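Local coordinates for protein phospholethanolamine N-methyltransferase 2 (Haemonchus contortus, PDB 4KRI) that probably transfers methyl groups from S-adenosylmethionine to phosphoethanolamine-derived substrates such as phosphomonomethylethanolamine, on the nematode route to phosphocholine, at residues D178-T183 and V251-N256; N256-A261 and Y275-A280. One frame throughout, in Å; residues are numbered along the deposited sequence.

Overall arrangement
Both contacts belong to the S-adenosylhomocysteine site of the methyltransferase domain, and their centres lie 8 Å apart. Along the chain they follow in series: contact 1 joins helix 176-184 to the end of strand 247-252 and the start of helix 255-268, and contact 2 then packs that same helix against strand 273-277. N256 belongs to both. The two strands are parallel neighbours, and D252 of contact 1 probably hydrogen-bonds through its backbone to A276 and C278 of contact 2. Contact 1 supplies the carboxylate that takes the ribose hydroxyls; contact 2 supplies the hydrogen bonds to adenine N1 and N6, and M257 beside the ribose.

Contact 1. Residues D178-T183 and V251-N256. With SAH (S-adenosyl-L-homocysteine), chain D.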
ATOM      1  N   ASP A 178       5.018  10.440  -0.936  1.00 29.84           N
ATOM      2  CA  ASP A 178       4.968  11.485  -1.952  1.00 30.33           C
ATOM      3  C   ASP A 178       6.110  11.331  -2.947  1.00 34.33           C
ATOM      4  O   ASP A 178       5.945  11.590  -4.138  1.00 35.48           O
ATOM      5  CB  ASP A 178       4.981  12.878  -1.318  1.00 36.83           C
ATOM      6  CG  ASP A 178       3.652  13.244  -0.680  1.00 41.67           C
ATOM      7  OD1 ASP A 178       2.620  12.635  -1.038  1.00 41.89           O
ATOM      8  OD2 ASP A 178       3.643  14.160   0.175  1.00 50.30           O
ATOM      9  N   PHE A 179       7.266  10.898  -2.458  1.00 31.46           N
ATOM     10  CA  PHE A 179       8.396  10.628  -3.332  1.00 31.90           C
ATOM     11  C   PHE A 179       8.057   9.571  -4.383  1.00 31.94           C
ATOM     12  O   PHE A 179       8.372   9.746  -5.560  1.00 34.13           O
ATOM     13  CB  PHE A 179       9.612  10.174  -2.525  1.00 31.43           C
ATOM     14  CG  PHE A 179      10.729   9.649  -3.378  1.00 33.67           C
ATOM     15  CD1 PHE A 179      11.536  10.518  -4.102  1.00 37.69           C
ATOM     16  CD2 PHE A 179      10.966   8.287  -3.466  1.00 33.83           C
ATOM     17  CE1 PHE A 179      12.561  10.030  -4.899  1.00 39.67           C
ATOM     18  CE2 PHE A 179      11.985   7.796  -4.258  1.00 31.21           C
ATOM     19  CZ  PHE A 179      12.778   8.665  -4.980  1.00 32.19           C
ATOM     20  N   LEU A 180       7.435   8.480  -3.946  1.00 28.31           N
ATOM     21  CA  LEU A 180       7.014   7.404  -4.845  1.00 28.81           C
ATOM     22  C   LEU A 180       5.997   7.917  -5.877  1.00 31.12           C
ATOM     23  O   LEU A 180       6.139   7.669  -7.074  1.00 35.54           O
ATOM     24  CB  LEU A 180       6.399   6.247  -4.046  1.00 29.97           C
ATOM     25  CG  LEU A 180       7.317   5.457  -3.105  1.00 32.75           C
ATOM     26  CD1 LEU A 180       6.518   4.550  -2.167  1.00 30.95           C
ATOM     27  CD2 LEU A 180       8.294   4.637  -3.920  1.00 36.65           C
ATOM     28  N   ASP A 181       4.985   8.643  -5.405  1.00 32.27           N
ATOM     29  CA  ASP A 181       3.892   9.120  -6.266  1.00 31.16           C
ATOM     30  C   ASP A 181       4.315  10.237  -7.225  1.00 33.29           C
ATOM     31  O   ASP A 181       3.680  10.438  -8.263  1.00 33.98           O
ATOM     32  CB  ASP A 181       2.713   9.626  -5.415  1.00 28.24           C
ATOM     33  CG  ASP A 181       1.862   8.498  -4.832  1.00 43.74           C
ATOM     34  OD1 ASP A 181       1.829   7.392  -5.413  1.00 38.63           O
ATOM     35  OD2 ASP A 181       1.203   8.737  -3.791  1.00 43.50           O
ATOM     36  N   ARG A 182       5.361  10.982  -6.876  1.00 29.65           N
ATOM     37  CA  ARG A 182       5.735  12.161  -7.660  1.00 35.13           C
ATOM     38  C   ARG A 182       6.906  11.925  -8.601  1.00 35.13           C
ATOM     39  O   ARG A 182       7.175  12.744  -9.477  1.00 38.60           O
ATOM     40  CB  ARG A 182       6.038  13.363  -6.747  1.00 41.76           C
ATOM     41  CG  ARG A 182       4.828  13.898  -5.967  1.00 39.96           C
ATOM     42  CD  ARG A 182       5.234  14.999  -4.985  1.00 45.81           C
ATOM     43  NE  ARG A 182       4.148  15.346  -4.067  1.00 48.41           N
ATOM     44  CZ  ARG A 182       4.283  16.156  -3.019  1.00 51.03           C
ATOM     45  NH1 ARG A 182       5.461  16.706  -2.754  1.00 48.49           N
ATOM     46  NH2 ARG A 182       3.240  16.417  -2.236  1.00 47.68           N
ATOM     47  N   THR A 183       7.607  10.812  -8.417  1.00 34.25           N
ATOM     48  CA  THR A 183       8.811  10.558  -9.197  1.00 38.33           C
ATOM     49  C   THR A 183       8.706   9.289 -10.033  1.00 34.20           C
ATOM     50  O   THR A 183       8.319   9.333 -11.198  1.00 35.83           O
ATOM     51  CB  THR A 183      10.052  10.467  -8.288  1.00 38.68           C
ATOM     52  OG1 THR A 183       9.958  11.458  -7.255  1.00 41.24           O
ATOM     53  CG2 THR A 183      11.317  10.687  -9.098  1.00 37.58           C
ATOM     54  N   VAL A 251      -0.810  -4.921  -0.141  1.00 20.66           N
ATOM     55  CA  VAL A 251      -0.587  -3.585   0.401  1.00 21.27           C
ATOM     56  C   VAL A 251       0.413  -2.828  -0.457  1.00 17.53           C
ATOM     57  O   VAL A 251       1.321  -3.421  -1.056  1.00 19.30           O
ATOM     58  CB  VAL A 251      -0.154  -3.613   1.897  1.00 17.88           C
ATOM     59  CG1 VAL A 251      -1.217  -4.331   2.735  1.00 19.39           C
ATOM     60  CG2 VAL A 251       1.214  -4.270   2.083  1.00 21.18           C
ATOM     61  N   ASP A 252       0.223  -1.514  -0.559  1.00 17.77           N
ATOM     62  CA  ASP A 252       1.182  -0.680  -1.263  1.00 18.60           C
ATOM     63  C   ASP A 252       1.146   0.707  -0.671  1.00 24.56           C
ATOM     64  O   ASP A 252       0.100   1.152  -0.211  1.00 21.33           O
ATOM     65  CB  ASP A 252       0.843  -0.597  -2.750  1.00 19.81           C
ATOM     66  CG  ASP A 252       2.050  -0.282  -3.581  1.00 26.46           C
ATOM     67  OD1 ASP A 252       2.577  -1.196  -4.260  1.00 24.75           O
ATOM     68  OD2 ASP A 252       2.513   0.880  -3.523  1.00 26.36           O
ATOM     69  N   LEU A 253       2.286   1.391  -0.683  1.00 19.46           N
ATOM     70  CA  LEU A 253       2.340   2.726  -0.118  1.00 20.81           C
ATOM     71  C   LEU A 253       1.866   3.747  -1.139  1.00 22.74           C
ATOM     72  O   LEU A 253       1.396   4.828  -0.777  1.00 26.35           O
ATOM     73  CB  LEU A 253       3.771   3.039   0.342  1.00 21.92           C
ATOM     74  CG  LEU A 253       3.942   4.350   1.116  1.00 30.94           C
ATOM     75  CD1 LEU A 253       2.878   4.500   2.197  1.00 28.01           C
ATOM     76  CD2 LEU A 253       5.316   4.409   1.736  1.00 31.03           C
ATOM     77  N   SER A 254       1.973   3.402  -2.419  1.00 23.46           N
ATOM     78  CA  SER A 254       1.606   4.350  -3.464  1.00 25.03           C
ATOM     79  C   SER A 254       0.115   4.349  -3.779  1.00 26.20           C
ATOM     80  O   SER A 254      -0.424   3.329  -4.208  1.00 23.86           O
ATOM     81  CB  SER A 254       2.396   4.052  -4.737  1.00 23.80           C
ATOM     82  OG  SER A 254       1.857   4.775  -5.840  1.00 27.40           O
ATOM     83  N   THR A 255      -0.554   5.489  -3.585  1.00 25.33           N
ATOM     84  CA  THR A 255      -1.959   5.607  -3.956  1.00 25.30           C
ATOM     85  C   THR A 255      -2.143   5.588  -5.467  1.00 25.54           C
ATOM     86  O   THR A 255      -3.180   5.137  -5.950  1.00 26.74           O
ATOM     87  CB  THR A 255      -2.625   6.875  -3.395  1.00 29.69           C
ATOM     88  OG1 THR A 255      -1.734   7.986  -3.540  1.00 35.40           O
ATOM     89  CG2 THR A 255      -2.984   6.676  -1.927  1.00 28.85           C
ATOM     90  N   ASN A 256      -1.164   6.090  -6.213  1.00 25.25           N
ATOM     91  CA  ASN A 256      -1.207   5.978  -7.671  1.00 25.56           C
ATOM     92  C   ASN A 256      -1.295   4.521  -8.138  1.00 23.97           C
ATOM     93  O   ASN A 256      -2.099   4.191  -9.014  1.00 26.93           O
ATOM     94  CB  ASN A 256       0.001   6.642  -8.329  1.00 26.36           C
ATOM     95  CG  ASN A 256      -0.093   8.145  -8.347  1.00 32.54           C
ATOM     96  OD1 ASN A 256      -1.166   8.713  -8.162  1.00 31.25           O
ATOM     97  ND2 ASN A 256       1.039   8.805  -8.605  1.00 28.81           N
TER
HETATM   98  N   SAH D 701       4.686  -6.469  -6.874  1.00 31.29           N
HETATM   99  CA  SAH D 701       4.159  -5.694  -8.027  1.00 29.47           C
HETATM  100  CB  SAH D 701       4.650  -4.196  -7.936  1.00 30.95           C
HETATM  101  CG  SAH D 701       6.140  -3.929  -8.119  1.00 34.37           C
HETATM  102  SD  SAH D 701       6.558  -2.166  -7.936  1.00 29.55           S
HETATM  103  C   SAH D 701       4.459  -6.359  -9.312  1.00 31.49           C
HETATM  104  O   SAH D 701       4.997  -7.456  -9.328  1.00 28.93           O
HETATM  105  OXT SAH D 701       3.963  -5.917 -10.337  1.00 25.84           O
HETATM  106  C5' SAH D 701       7.037  -1.887  -6.221  1.00 28.44           C
HETATM  107  C4' SAH D 701       5.991  -1.455  -5.358  1.00 27.75           C
HETATM  108  O4' SAH D 701       6.476  -1.492  -3.990  1.00 27.10           O
HETATM  109  C3' SAH D 701       5.654  -0.036  -5.614  1.00 29.00           C
HETATM  110  O3' SAH D 701       4.294   0.043  -5.982  1.00 28.73           O
HETATM  111  C2' SAH D 701       5.884   0.662  -4.349  1.00 25.60           C
HETATM  112  O2' SAH D 701       4.929   1.667  -4.096  1.00 33.07           O
HETATM  113  C1' SAH D 701       5.820  -0.445  -3.349  1.00 23.50           C
HETATM  114  N9  SAH D 701       6.456  -0.091  -2.033  1.00 24.65           N
HETATM  115  C8  SAH D 701       7.712   0.368  -1.832  1.00 28.99           C
HETATM  116  N7  SAH D 701       7.906   0.491  -0.515  1.00 28.78           N
HETATM  117  C5  SAH D 701       6.786   0.093   0.125  1.00 26.33           C
HETATM  118  C6  SAH D 701       6.433   0.012   1.479  1.00 29.48           C
HETATM  119  N6  SAH D 701       7.307   0.388   2.475  1.00 30.07           N
HETATM  120  N1  SAH D 701       5.197  -0.441   1.782  1.00 27.31           N
HETATM  121  C2  SAH D 701       4.332  -0.809   0.831  1.00 25.59           C
HETATM  122  N3  SAH D 701       4.645  -0.750  -0.476  1.00 22.94           N
HETATM  123  C4  SAH D 701       5.853  -0.292  -0.854  1.00 24.73           C
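D181 OD1 takes two donors, one from the cap and one from the first turn of helix 255-268. S254 OG donates to D181 OD1 at 2.7 Å, meeting the oxygen nearly along its C-O axis, and the backbone N of N256 adds a weak bond to D181 OD1, long at 3.4 Å but fairly straight (160°). D181 OD2 lies 3.0 Å from T255 OG1; R177 is a long, weak ion-pair partner of OD2. With CG beside its backbone N (chi1 -77°), D181 swings its carboxylate to the first turn of helix 255-268, where a helix N-terminus would probably favour the negative charge. S254 is the N-cap of that helix, its OG also bonding to M257 N. N256 lays CB alongside OD1, while its amide ND2 bonds to Y185 O.

Next to this polar cluster, L180 CD1 rests 4.0 Å from L253 CB, the two leucines crossing at about a right angle, and CD1 also approaches the ribose of S-adenosylhomocysteine. D252 holds that ribose with both oxygens: O3' donates to D252 OD1 at 2.7 Å and O2' to D252 OD2 at 2.6 Å. OD2 further accepts S254 N through its anti lone pair, an Asx turn, and OD1 receives G232 N, so the carboxylate is held in place. This acidic residue at the end of the second strand is a hallmark of Rossmann-like methyltransferases. Helix 176-184 thus lies across the junction of strand 247-252 and helix 255-268, with helix 114-124 against T255 and helix 187-197 against N256.

Contact 2. Residues N256-A261 and Y275-A280; sequences NMLAVA and YAVCDA. With SAH (S-adenosyl-L-homocysteine), chain D.
L258 and Y275 interlock across a beta-alpha-beta unit of the Rossmann-like domain, in which helix 255-268 returns over the sheet between strands 247-252 and 273-277. The segment axes run nearly antiparallel (159°) and approach to 9.0 Å. L258 is the main bump: its CD2 settles on the strand, 3.4 Å from A276 C, with Y275 CB close by. V277 CG2, which lies beside its own backbone N, meets L258 CD2 at 3.6 Å. The second branch of the leucine, CD1, comes obliquely to the Y275 ring. One turn further along the helix, A261 provides a smaller bump: its CB sits over one face of that ring in a CH-pi contact, 3.9 Å from the centroid and 21° off the normal, displaced toward the rim. One face of the Y275 ring therefore lies on A261. E143 OE1 of strand 132-143 accepts from the backbone N of Y275.

Beyond the packed part both segments reach S-adenosylhomocysteine. M257 lays CG and CE beside ribose O3', and past the strand A280 N donates almost straight (177°) to adenine N1 while D279 OD1, which also accepts from C281 N, takes the N6 amino group. At the other end of the contact, a water donates to A261 O at 2.8 Å and lies 2.7 Å from Y275 OH, bridging the tyrosine hydroxyl to the helix backbone.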
ATOM      1  N   ASN A 256      -1.164   6.090  -6.213  1.00 25.25           N
ATOM      2  CA  ASN A 256      -1.207   5.978  -7.671  1.00 25.56           C
ATOM      3  C   ASN A 256      -1.295   4.521  -8.138  1.00 23.97           C
ATOM      4  O   ASN A 256      -2.099   4.191  -9.014  1.00 26.93           O
ATOM      5  CB  ASN A 256       0.001   6.642  -8.329  1.00 26.36           C
ATOM      6  CG  ASN A 256      -0.093   8.145  -8.347  1.00 32.54           C
ATOM      7  OD1 ASN A 256      -1.166   8.713  -8.162  1.00 31.25           O
ATOM      8  ND2 ASN A 256       1.039   8.805  -8.605  1.00 28.81           N
ATOM      9  N   MET A 257      -0.472   3.663  -7.540  1.00 23.67           N
ATOM     10  CA  MET A 257      -0.470   2.238  -7.846  1.00 20.84           C
ATOM     11  C   MET A 257      -1.782   1.586  -7.441  1.00 23.48           C
ATOM     12  O   MET A 257      -2.428   0.894  -8.237  1.00 22.43           O
ATOM     13  CB  MET A 257       0.666   1.534  -7.085  1.00 22.86           C
ATOM     14  CG  MET A 257       2.036   1.803  -7.617  1.00 29.91           C
ATOM     15  SD  MET A 257       2.247   0.966  -9.196  1.00 29.39           S
ATOM     16  CE  MET A 257       4.007   0.804  -9.260  1.00 33.34           C
ATOM     17  N   LEU A 258      -2.184   1.797  -6.193  1.00 20.18           N
ATOM     18  CA  LEU A 258      -3.332   1.070  -5.685  1.00 22.87           C
ATOM     19  C   LEU A 258      -4.639   1.559  -6.305  1.00 26.72           C
ATOM     20  O   LEU A 258      -5.594   0.793  -6.426  1.00 24.47           O
ATOM     21  CB  LEU A 258      -3.380   1.121  -4.156  1.00 25.68           C
ATOM     22  CG  LEU A 258      -3.895  -0.203  -3.586  1.00 37.14           C
ATOM     23  CD1 LEU A 258      -2.866  -1.289  -3.816  1.00 28.39           C
ATOM     24  CD2 LEU A 258      -4.252  -0.094  -2.114  1.00 38.68           C
ATOM     25  N   ALA A 259      -4.683   2.823  -6.731  1.00 22.83           N
ATOM     26  CA  ALA A 259      -5.864   3.310  -7.438  1.00 28.12           C
ATOM     27  C   ALA A 259      -6.173   2.415  -8.638  1.00 27.19           C
ATOM     28  O   ALA A 259      -7.348   2.127  -8.926  1.00 28.37           O
ATOM     29  CB  ALA A 259      -5.652   4.744  -7.896  1.00 29.46           C
ATOM     30  N   VAL A 260      -5.122   1.987  -9.333  1.00 26.66           N
ATOM     31  CA  VAL A 260      -5.265   1.134 -10.513  1.00 26.81           C
ATOM     32  C   VAL A 260      -5.692  -0.277 -10.124  1.00 24.04           C
ATOM     33  O   VAL A 260      -6.607  -0.851 -10.715  1.00 25.49           O
ATOM     34  CB  VAL A 260      -3.960   1.059 -11.306  1.00 30.40           C
ATOM     35  CG1 VAL A 260      -4.123   0.159 -12.515  1.00 25.66           C
ATOM     36  CG2 VAL A 260      -3.520   2.453 -11.731  1.00 30.93           C
ATOM     37  N   ALA A 261      -5.028  -0.830  -9.119  1.00 21.32           N
ATOM     38  CA  ALA A 261      -5.388  -2.153  -8.628  1.00 22.61           C
ATOM     39  C   ALA A 261      -6.859  -2.205  -8.203  1.00 21.88           C
ATOM     40  O   ALA A 261      -7.575  -3.152  -8.528  1.00 19.58           O
ATOM     41  CB  ALA A 261      -4.463  -2.560  -7.467  1.00 20.10           C
ATOM     42  N   TYR A 275      -7.236  -4.991  -0.855  1.00 18.87           N
ATOM     43  CA  TYR A 275      -6.076  -4.100  -0.910  1.00 17.92           C
ATOM     44  C   TYR A 275      -6.099  -3.067   0.219  1.00 18.54           C
ATOM     45  O   TYR A 275      -7.167  -2.723   0.729  1.00 21.50           O
ATOM     46  CB  TYR A 275      -6.069  -3.350  -2.244  1.00 23.38           C
ATOM     47  CG  TYR A 275      -5.860  -4.204  -3.477  1.00 19.28           C
ATOM     48  CD1 TYR A 275      -4.718  -4.975  -3.626  1.00 17.95           C
ATOM     49  CD2 TYR A 275      -6.793  -4.209  -4.505  1.00 22.39           C
ATOM     50  CE1 TYR A 275      -4.506  -5.742  -4.771  1.00 21.15           C
ATOM     51  CE2 TYR A 275      -6.590  -4.975  -5.657  1.00 20.75           C
ATOM     52  CZ  TYR A 275      -5.461  -5.742  -5.773  1.00 19.14           C
ATOM     53  OH  TYR A 275      -5.270  -6.479  -6.929  1.00 22.09           O
ATOM     54  N   ALA A 276      -4.922  -2.566   0.610  1.00 18.86           N
ATOM     55  CA  ALA A 276      -4.839  -1.467   1.585  1.00 19.00           C
ATOM     56  C   ALA A 276      -3.672  -0.563   1.215  1.00 22.21           C
ATOM     57  O   ALA A 276      -2.644  -1.055   0.752  1.00 21.98           O
ATOM     58  CB  ALA A 276      -4.650  -1.998   3.015  1.00 21.50           C
ATOM     59  N   VAL A 277      -3.841   0.750   1.368  1.00 18.82           N
ATOM     60  CA  VAL A 277      -2.711   1.662   1.227  1.00 16.26           C
ATOM     61  C   VAL A 277      -2.056   1.768   2.603  1.00 17.44           C
ATOM     62  O   VAL A 277      -2.703   2.178   3.566  1.00 20.15           O
ATOM     63  CB  VAL A 277      -3.171   3.072   0.818  1.00 21.28           C
ATOM     64  CG1 VAL A 277      -1.969   3.960   0.516  1.00 23.40           C
ATOM     65  CG2 VAL A 277      -4.087   3.004  -0.388  1.00 22.31           C
ATOM     66  N   CYS A 278      -0.787   1.387   2.701  1.00 18.63           N
ATOM     67  CA  CYS A 278      -0.045   1.537   3.960  1.00 18.01           C
ATOM     68  C   CYS A 278       1.407   1.238   3.725  1.00 22.58           C
ATOM     69  O   CYS A 278       1.775   0.712   2.683  1.00 20.67           O
ATOM     70  CB  CYS A 278      -0.587   0.608   5.049  1.00 22.27           C
ATOM     71  SG  CYS A 278      -0.500  -1.179   4.644  1.00 27.05           S
ATOM     72  N   ASP A 279       2.229   1.605   4.699  1.00 20.04           N
ATOM     73  CA  ASP A 279       3.659   1.334   4.660  1.00 23.90           C
ATOM     74  C   ASP A 279       3.851   0.006   5.386  1.00 23.64           C
ATOM     75  O   ASP A 279       3.541  -0.115   6.568  1.00 25.91           O
ATOM     76  CB  ASP A 279       4.412   2.463   5.370  1.00 25.78           C
ATOM     77  CG  ASP A 279       5.921   2.303   5.300  1.00 33.74           C
ATOM     78  OD1 ASP A 279       6.408   1.158   5.182  1.00 27.12           O
ATOM     79  OD2 ASP A 279       6.627   3.333   5.377  1.00 33.59           O
ATOM     80  N   ALA A 280       4.338  -0.999   4.666  1.00 21.86           N
ATOM     81  CA  ALA A 280       4.421  -2.355   5.207  1.00 25.98           C
ATOM     82  C   ALA A 280       5.392  -2.468   6.388  1.00 27.12           C
ATOM     83  O   ALA A 280       5.356  -3.441   7.141  1.00 33.30           O
ATOM     84  CB  ALA A 280       4.791  -3.344   4.102  1.00 30.38           C
TER
HETATM   85  N   SAH D 701       4.686  -6.469  -6.874  1.00 31.29           N
HETATM   86  CA  SAH D 701       4.159  -5.694  -8.027  1.00 29.47           C
HETATM   87  CB  SAH D 701       4.650  -4.196  -7.936  1.00 30.95           C
HETATM   88  CG  SAH D 701       6.140  -3.929  -8.119  1.00 34.37           C
HETATM   89  SD  SAH D 701       6.558  -2.166  -7.936  1.00 29.55           S
HETATM   90  C   SAH D 701       4.459  -6.359  -9.312  1.00 31.49           C
HETATM   91  O   SAH D 701       4.997  -7.456  -9.328  1.00 28.93           O
HETATM   92  OXT SAH D 701       3.963  -5.917 -10.337  1.00 25.84           O
HETATM   93  C5' SAH D 701       7.037  -1.887  -6.221  1.00 28.44           C
HETATM   94  C4' SAH D 701       5.991  -1.455  -5.358  1.00 27.75           C
HETATM   95  O4' SAH D 701       6.476  -1.492  -3.990  1.00 27.10           O
HETATM   96  C3' SAH D 701       5.654  -0.036  -5.614  1.00 29.00           C
HETATM   97  O3' SAH D 701       4.294   0.043  -5.982  1.00 28.73           O
HETATM   98  C2' SAH D 701       5.884   0.662  -4.349  1.00 25.60           C
HETATM   99  O2' SAH D 701       4.929   1.667  -4.096  1.00 33.07           O
HETATM  100  C1' SAH D 701       5.820  -0.445  -3.349  1.00 23.50           C
HETATM  101  N9  SAH D 701       6.456  -0.091  -2.033  1.00 24.65           N
HETATM  102  C8  SAH D 701       7.712   0.368  -1.832  1.00 28.99           C
HETATM  103  N7  SAH D 701       7.906   0.491  -0.515  1.00 28.78           N
HETATM  104  C5  SAH D 701       6.786   0.093   0.125  1.00 26.33           C
HETATM  105  C6  SAH D 701       6.433   0.012   1.479  1.00 29.48           C
HETATM  106  N6  SAH D 701       7.307   0.388   2.475  1.00 30.07           N
HETATM  107  N1  SAH D 701       5.197  -0.441   1.782  1.00 27.31           N
HETATM  108  C2  SAH D 701       4.332  -0.809   0.831  1.00 25.59           C
HETATM  109  N3  SAH D 701       4.645  -0.750  -0.476  1.00 22.94           N
HETATM  110  C4  SAH D 701       5.853  -0.292  -0.854  1.00 24.73           C
HETATM  111  O   HOH W   1      -6.623  -5.717  -9.126  1.00 24.40           O